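Local structure of HTH-type transcriptional regulator GadX (Escherichia coli, 3MKL) at residues 88-91 with 92-96; 97-101 with 102-106. The protein binds regulatory DNA as a homodimeric AraC/XylS-family transcription factor, activating acid-resistance genes such as gadA, gadB and gadC and, under some conditions, repressing gadW. All coordinates share one frame; numbering follows the deposited sequence.

Contact 1 (88-91 with 92-96); sequences YFIY and VFRNY
Val92 CG2 sits over one face of the Tyr88 ring, 3.7 Å from the ring centroid and 24° off its normal, a CH-pi contact displaced toward the CZ end. The same methyl lies 3.3 Å from Tyr91 CD2, so it touches both Tyr88, a turn earlier, and the adjacent Tyr91. It gets there because CG1 takes the place anti to the backbone N, turning CG2 back over residues 88 and 91. At the edge of the Tyr91 ring, in its plane, lies Tyr88 O, which also accepts from Val92 N. On the buried side of the helix, Phe89 and Phe93 point the same way, their rings inclined at 56° with Phe89 CZ 4.2 Å from Phe93 CD1. Farther round, Asn95 ND2 approaches the CE1-CZ-OH end of Tyr91 obliquely, the amide plane turned 63° from the ring. Ile90 CG2 touches Arg94 NH1 at 3.6 Å.

Four successive i to i+4 backbone bonds run beneath these side chains. The last, from Asn95 N to Tyr91 O, is tilted from the carbonyl plane, and that oxygen also accepts from a water. Chemically, this is an amphipathic helix in the predicted second helix-turn-helix motif: Phe89, Val92 and Phe93 are buried, while Tyr88, Tyr91, Arg94 and Asn95 lie on the exposed face, where the water joins Tyr91 O to Asn95 OD1.

Contact 2 (97-101 with 102-106); sequences YGMTP and TEYQE
Thr102, the first residue of 102-106, packs its CB 3.9 Å from Thr100 OG1, just beyond the point where the chain turns into its last helix. Glu103 follows and closes a capping box with Thr100, the N-cap residue. Its backbone N donates to Thr100 OG1 at 3.1 Å, while its carboxylate reaches back to the start of the turn. There OE1 accepts from Thr100 N at 3.0 Å in an almost straight bond (173°), the donor coming from well above the carboxylate plane, and also from Thr100 OG1, received on the anti lone pair of OE1. The threonine hydroxyl thus donates to one group of Glu103 and accepts from another. Its torsion suits both roles: OG1 stands between the backbone N and the carbonyl carbon (chi1 66°), facing the first turn. The other carboxylate oxygen, OE2, lies 3.7 Å from Met99 CB and accepts a hydrogen bond from a water that is weakly linked to Gly98 O. A negative carboxylate here would be expected to interact favourably with the helix dipole.

Tyr104 N continues the turn by donating to Thr100 O at 3.0 Å. Beside it, selenomethionine Met99 brings SE to 3.9 Å from Tyr104 CD1, an oblique Met-aromatic contact that also places SE beside Tyr104 CA. Gln105 N then bonds to Pro101 O, completing the first turn.

Gly98, with positive phi, ends helix 86-97, and Thr100, two residues later, caps helix 101-107. Pro101 packs on Phe89 and Phe93 of helix 86-97 and on Ile74 of helix 74-80, while Tyr104 lies against Leu64 and Ile67 of helix 51-67.

Overall arrangement
Contact 1 and contact 2 follow one another along the chain, their centres about 9 Å apart and on the same side of the chain's centre. The first lies within helix 86-97; the second spans the turn after it and enters helix 101-107. The two touch directly by packing: Phe93 CD2 comes within 3.1 Å of Met99 O, and Arg94 NH1 within 3.4 Å of Thr100 CG2. The turn brings the start of helix 101-107 against Phe89 and Phe93. Both contacts belong to the C-terminal half of the AraC/XylS-type DNA-binding domain, where helix 86-97 falls in the predicted second helix-turn-helix motif, consistent with the position of a recognition helix.

Contact 1 (88-91 with 92-96)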
ATOM      1  N   TYR A  88       5.794   1.385 -12.933  1.00 33.16           N
ATOM      2  CA  TYR A  88       5.501   2.200 -11.746  1.00 32.03           C
ATOM      3  C   TYR A  88       5.721   1.413 -10.427  1.00 29.50           C
ATOM      4  O   TYR A  88       6.390   1.903  -9.478  1.00 28.33           O
ATOM      5  CB  TYR A  88       4.093   2.790 -11.816  1.00 32.89           C
ATOM      6  CG  TYR A  88       3.688   3.493 -10.527  1.00 33.78           C
ATOM      7  CD1 TYR A  88       4.155   4.757 -10.239  1.00 34.12           C
ATOM      8  CD2 TYR A  88       2.856   2.873  -9.599  1.00 33.22           C
ATOM      9  CE1 TYR A  88       3.794   5.425  -9.077  1.00 36.65           C
ATOM     10  CE2 TYR A  88       2.483   3.537  -8.400  1.00 36.70           C
ATOM     11  CZ  TYR A  88       2.962   4.817  -8.159  1.00 36.84           C
ATOM     12  OH  TYR A  88       2.625   5.485  -7.010  1.00 38.71           O
ATOM     13  N   PHE A  89       5.169   0.200 -10.361  1.00 28.47           N
ATOM     14  CA  PHE A  89       5.421  -0.658  -9.197  1.00 27.22           C
ATOM     15  C   PHE A  89       6.923  -0.821  -8.941  1.00 26.40           C
ATOM     16  O   PHE A  89       7.368  -0.639  -7.816  1.00 24.14           O
ATOM     17  CB  PHE A  89       4.757  -2.033  -9.347  1.00 28.07           C
ATOM     18  CG  PHE A  89       5.265  -3.068  -8.381  1.00 29.13           C
ATOM     19  CD1 PHE A  89       4.922  -3.018  -7.037  1.00 30.61           C
ATOM     20  CD2 PHE A  89       6.073  -4.111  -8.821  1.00 31.09           C
ATOM     21  CE1 PHE A  89       5.383  -4.008  -6.159  1.00 30.52           C
ATOM     22  CE2 PHE A  89       6.521  -5.093  -7.949  1.00 31.07           C
ATOM     23  CZ  PHE A  89       6.190  -5.030  -6.625  1.00 30.71           C
ATOM     24  N   ILE A  90       7.696  -1.168  -9.975  1.00 26.86           N
ATOM     25  CA  ILE A  90       9.155  -1.234  -9.807  1.00 27.41           C
ATOM     26  C   ILE A  90       9.746   0.060  -9.227  1.00 27.53           C
ATOM     27  O   ILE A  90      10.556   0.016  -8.294  1.00 27.31           O
ATOM     28  CB  ILE A  90       9.903  -1.632 -11.149  1.00 29.93           C
ATOM     29  CG1 ILE A  90       9.562  -3.087 -11.564  1.00 27.07           C
ATOM     30  CG2 ILE A  90      11.414  -1.418 -11.005  1.00 28.14           C
ATOM     31  CD1 ILE A  90       9.953  -3.425 -13.008  1.00 31.69           C
ATOM     32  N   TYR A  91       9.321   1.206  -9.759  1.00 28.48           N
ATOM     33  CA  TYR A  91       9.797   2.516  -9.291  1.00 28.82           C
ATOM     34  C   TYR A  91       9.532   2.744  -7.779  1.00 28.39           C
ATOM     35  O   TYR A  91      10.383   3.238  -7.040  1.00 28.17           O
ATOM     36  CB  TYR A  91       9.150   3.638 -10.113  1.00 29.55           C
ATOM     37  CG  TYR A  91       9.023   4.936  -9.350  1.00 30.89           C
ATOM     38  CD1 TYR A  91      10.109   5.827  -9.265  1.00 31.81           C
ATOM     39  CD2 TYR A  91       7.822   5.300  -8.727  1.00 27.87           C
ATOM     40  CE1 TYR A  91      10.007   7.031  -8.548  1.00 32.04           C
ATOM     41  CE2 TYR A  91       7.715   6.521  -8.022  1.00 30.25           C
ATOM     42  CZ  TYR A  91       8.815   7.357  -7.939  1.00 29.26           C
ATOM     43  OH  TYR A  91       8.738   8.522  -7.254  1.00 34.52           O
ATOM     44  N   VAL A  92       8.331   2.395  -7.336  1.00 27.94           N
ATOM     45  CA  VAL A  92       7.946   2.672  -5.965  1.00 28.50           C
ATOM     46  C   VAL A  92       8.610   1.670  -5.010  1.00 26.99           C
ATOM     47  O   VAL A  92       8.950   2.026  -3.865  1.00 26.41           O
ATOM     48  CB  VAL A  92       6.417   2.643  -5.827  1.00 29.32           C
ATOM     49  CG1 VAL A  92       6.014   2.791  -4.396  1.00 31.08           C
ATOM     50  CG2 VAL A  92       5.828   3.805  -6.615  1.00 33.32           C
ATOM     51  N   PHE A  93       8.795   0.434  -5.486  1.00 25.38           N
ATOM     52  CA  PHE A  93       9.520  -0.593  -4.696  1.00 25.24           C
ATOM     53  C   PHE A  93      10.991  -0.234  -4.534  1.00 25.83           C
ATOM     54  O   PHE A  93      11.515  -0.246  -3.428  1.00 25.80           O
ATOM     55  CB  PHE A  93       9.363  -1.960  -5.340  1.00 24.80           C
ATOM     56  CG  PHE A  93       9.946  -3.109  -4.541  1.00 24.61           C
ATOM     57  CD1 PHE A  93       9.113  -3.964  -3.821  1.00 22.49           C
ATOM     58  CD2 PHE A  93      11.307  -3.374  -4.569  1.00 26.59           C
ATOM     59  CE1 PHE A  93       9.630  -5.055  -3.128  1.00 25.06           C
ATOM     60  CE2 PHE A  93      11.851  -4.468  -3.880  1.00 28.18           C
ATOM     61  CZ  PHE A  93      11.005  -5.315  -3.154  1.00 28.66           C
ATOM     62  N   ARG A  94      11.637   0.135  -5.635  1.00 26.98           N
ATOM     63  CA  ARG A  94      13.024   0.587  -5.562  1.00 29.34           C
ATOM     64  C   ARG A  94      13.219   1.792  -4.624  1.00 29.54           C
ATOM     65  O   ARG A  94      14.207   1.838  -3.906  1.00 30.56           O
ATOM     66  CB  ARG A  94      13.618   0.835  -6.946  1.00 30.83           C
ATOM     67  CG  ARG A  94      15.075   1.251  -6.876  1.00 36.93           C
ATOM     68  CD  ARG A  94      15.834   1.097  -8.193  1.00 45.89           C
ATOM     69  NE  ARG A  94      15.415   2.107  -9.152  1.00 50.23           N
ATOM     70  CZ  ARG A  94      14.699   1.856 -10.245  1.00 52.80           C
ATOM     71  NH1 ARG A  94      14.334   0.615 -10.564  1.00 53.48           N
ATOM     72  NH2 ARG A  94      14.356   2.854 -11.035  1.00 55.27           N
ATOM     73  N   ASN A  95      12.285   2.753  -4.635  1.00 28.94           N
ATOM     74  CA  ASN A  95      12.333   3.885  -3.716  1.00 30.43           C
ATOM     75  C   ASN A  95      12.219   3.427  -2.275  1.00 29.83           C
ATOM     76  O   ASN A  95      12.944   3.899  -1.415  1.00 31.57           O
ATOM     77  CB  ASN A  95      11.217   4.898  -4.001  1.00 30.68           C
ATOM     78  CG  ASN A  95      11.612   5.941  -5.011  1.00 34.43           C
ATOM     79  OD1 ASN A  95      12.731   5.934  -5.534  1.00 37.90           O
ATOM     80  ND2 ASN A  95      10.699   6.874  -5.280  1.00 37.38           N
ATOM     81  N   TYR A  96      11.285   2.511  -2.031  1.00 28.19           N
ATOM     82  CA  TYR A  96      11.005   2.024  -0.697  1.00 27.57           C
ATOM     83  C   TYR A  96      12.093   1.097  -0.128  1.00 27.74           C
ATOM     84  O   TYR A  96      12.349   1.123   1.069  1.00 28.88           O
ATOM     85  CB  TYR A  96       9.655   1.297  -0.688  1.00 26.19           C
ATOM     86  CG  TYR A  96       8.981   1.281   0.677  1.00 27.84           C
ATOM     87  CD1 TYR A  96       8.098   2.294   1.046  1.00 27.18           C
ATOM     88  CD2 TYR A  96       9.224   0.249   1.602  1.00 29.25           C
ATOM     89  CE1 TYR A  96       7.481   2.295   2.297  1.00 28.82           C
ATOM     90  CE2 TYR A  96       8.592   0.242   2.853  1.00 29.00           C
ATOM     91  CZ  TYR A  96       7.723   1.268   3.179  1.00 27.86           C
ATOM     92  OH  TYR A  96       7.101   1.291   4.379  1.00 28.52           O
TER
HETATM   93  O   HOH W   1      12.562   4.601  -7.623  1.00 43.25           O

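Contact 2 (97-101 with 102-106)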
ATOM      1  N   TYR A  97      12.732   0.289  -0.971  1.00 27.56           N
ATOM      2  CA  TYR A  97      13.630  -0.784  -0.476  1.00 28.40           C
ATOM      3  C   TYR A  97      15.101  -0.655  -0.914  1.00 30.20           C
ATOM      4  O   TYR A  97      15.989  -1.312  -0.364  1.00 30.89           O
ATOM      5  CB  TYR A  97      13.065  -2.163  -0.854  1.00 28.14           C
ATOM      6  CG  TYR A  97      11.818  -2.540  -0.088  1.00 27.57           C
ATOM      7  CD1 TYR A  97      10.600  -2.804  -0.743  1.00 24.67           C
ATOM      8  CD2 TYR A  97      11.847  -2.633   1.307  1.00 28.22           C
ATOM      9  CE1 TYR A  97       9.459  -3.179   0.002  1.00 22.94           C
ATOM     10  CE2 TYR A  97      10.718  -2.990   2.037  1.00 26.70           C
ATOM     11  CZ  TYR A  97       9.536  -3.250   1.390  1.00 25.40           C
ATOM     12  OH  TYR A  97       8.443  -3.595   2.179  1.00 30.86           O
ATOM     13  N   GLY A  98      15.334   0.190  -1.917  1.00 30.61           N
ATOM     14  CA  GLY A  98      16.670   0.545  -2.362  1.00 33.53           C
ATOM     15  C   GLY A  98      17.079  -0.294  -3.546  1.00 35.36           C
ATOM     16  O   GLY A  98      18.151  -0.107  -4.096  1.00 37.98           O
HETATM   17  N   MSE A  99      16.215  -1.228  -3.929  1.00 33.95           N
HETATM   18  CA  MSE A  99      16.513  -2.191  -4.982  1.00 36.25           C
HETATM   19  C   MSE A  99      15.236  -2.533  -5.737  1.00 32.96           C
HETATM   20  O   MSE A  99      14.142  -2.346  -5.217  1.00 30.66           O
HETATM   21  CB  MSE A  99      17.133  -3.467  -4.385  1.00 38.81           C
HETATM   22  CG  MSE A  99      16.332  -4.038  -3.224  1.00 42.24           C
HETATM   23 SE   MSE A  99      17.023  -5.717  -2.509  1.00 60.45          SE
HETATM   24  CE  MSE A  99      18.952  -5.406  -2.719  1.00 59.30           C
ATOM     25  N   THR A 100      15.383  -3.028  -6.960  1.00 33.89           N
ATOM     26  CA  THR A 100      14.247  -3.475  -7.765  1.00 32.42           C
ATOM     27  C   THR A 100      13.613  -4.761  -7.186  1.00 32.23           C
ATOM     28  O   THR A 100      14.285  -5.526  -6.486  1.00 33.22           O
ATOM     29  CB  THR A 100      14.664  -3.750  -9.244  1.00 34.28           C
ATOM     30  OG1 THR A 100      15.567  -4.861  -9.285  1.00 37.76           O
ATOM     31  CG2 THR A 100      15.332  -2.540  -9.878  1.00 34.09           C
ATOM     32  N   PRO A 101      12.315  -5.006  -7.487  1.00 31.57           N
ATOM     33  CA  PRO A 101      11.729  -6.287  -7.078  1.00 32.45           C
ATOM     34  C   PRO A 101      12.556  -7.494  -7.518  1.00 35.89           C
ATOM     35  O   PRO A 101      12.649  -8.462  -6.767  1.00 37.01           O
ATOM     36  CB  PRO A 101      10.369  -6.284  -7.766  1.00 31.41           C
ATOM     37  CG  PRO A 101      10.019  -4.832  -7.886  1.00 29.00           C
ATOM     38  CD  PRO A 101      11.293  -4.074  -8.019  1.00 29.39           C
ATOM     39  N   THR A 102      13.153  -7.421  -8.712  1.00 37.86           N
ATOM     40  CA  THR A 102      13.945  -8.511  -9.253  1.00 42.65           C
ATOM     41  C   THR A 102      15.181  -8.732  -8.423  1.00 45.74           C
ATOM     42  O   THR A 102      15.527  -9.879  -8.146  1.00 48.12           O
ATOM     43  CB  THR A 102      14.366  -8.279 -10.733  1.00 43.65           C
ATOM     44  OG1 THR A 102      13.205  -8.308 -11.558  1.00 43.75           O
ATOM     45  CG2 THR A 102      15.310  -9.371 -11.213  1.00 46.53           C
ATOM     46  N   GLU A 103      15.853  -7.644  -8.040  1.00 46.49           N
ATOM     47  CA  GLU A 103      17.015  -7.770  -7.163  1.00 50.48           C
ATOM     48  C   GLU A 103      16.589  -8.489  -5.900  1.00 51.33           C
ATOM     49  O   GLU A 103      17.143  -9.525  -5.574  1.00 54.36           O
ATOM     50  CB  GLU A 103      17.640  -6.415  -6.837  1.00 50.17           C
ATOM     51  CG  GLU A 103      18.354  -5.760  -8.011  1.00 54.06           C
ATOM     52  CD  GLU A 103      18.737  -4.315  -7.734  1.00 56.81           C
ATOM     53  OE1 GLU A 103      18.046  -3.408  -8.257  1.00 55.57           O
ATOM     54  OE2 GLU A 103      19.725  -4.088  -6.992  1.00 60.62           O
ATOM     55  N   TYR A 104      15.567  -7.968  -5.223  1.00 49.79           N
ATOM     56  CA  TYR A 104      15.085  -8.570  -3.968  1.00 51.61           C
ATOM     57  C   TYR A 104      14.778 -10.069  -4.067  1.00 54.69           C
ATOM     58  O   TYR A 104      15.106 -10.844  -3.161  1.00 57.67           O
ATOM     59  CB  TYR A 104      13.852  -7.838  -3.430  1.00 48.20           C
ATOM     60  CG  TYR A 104      13.508  -8.251  -2.007  1.00 51.04           C
ATOM     61  CD1 TYR A 104      13.969  -7.510  -0.907  1.00 52.01           C
ATOM     62  CD2 TYR A 104      12.740  -9.388  -1.758  1.00 53.74           C
ATOM     63  CE1 TYR A 104      13.663  -7.891   0.394  1.00 53.86           C
ATOM     64  CE2 TYR A 104      12.436  -9.777  -0.464  1.00 56.01           C
ATOM     65  CZ  TYR A 104      12.902  -9.028   0.604  1.00 56.01           C
ATOM     66  OH  TYR A 104      12.586  -9.422   1.887  1.00 60.90           O
ATOM     67  N   GLN A 105      14.114 -10.440  -5.160  1.00 54.70           N
ATOM     68  CA  GLN A 105      13.686 -11.803  -5.440  1.00 58.13           C
ATOM     69  C   GLN A 105      14.894 -12.735  -5.576  1.00 62.98           C
ATOM     70  O   GLN A 105      14.787 -13.933  -5.303  1.00 66.43           O
ATOM     71  CB  GLN A 105      12.873 -11.807  -6.735  1.00 56.71           C
ATOM     72  CG  GLN A 105      11.758 -12.822  -6.806  1.00 58.94           C
ATOM     73  CD  GLN A 105      11.171 -12.941  -8.210  1.00 60.67           C
ATOM     74  OE1 GLN A 105      11.907 -12.962  -9.202  1.00 62.31           O
ATOM     75  NE2 GLN A 105       9.840 -13.032  -8.299  1.00 59.55           N
ATOM     76  N   GLU A 106      16.032 -12.167  -5.983  1.00 64.16           N
ATOM     77  CA  GLU A 106      17.276 -12.915  -6.195  1.00 69.81           C
ATOM     78  C   GLU A 106      18.154 -13.036  -4.942  1.00 73.34           C
ATOM     79  O   GLU A 106      18.956 -13.965  -4.849  1.00 78.35           O
ATOM     80  CB  GLU A 106      18.070 -12.337  -7.375  1.00 69.84           C
ATOM     81  CG  GLU A 106      17.429 -12.618  -8.748  1.00 69.33           C
ATOM     82  CD  GLU A 106      18.035 -11.809  -9.904  1.00 68.52           C
ATOM     83  OE1 GLU A 106      18.639 -10.736  -9.657  1.00 66.61           O
ATOM     84  OE2 GLU A 106      17.892 -12.249 -11.069  1.00 69.16           O
TER
HETATM   85  O   HOH W   2      20.142  -1.786  -6.229  1.00 59.95           O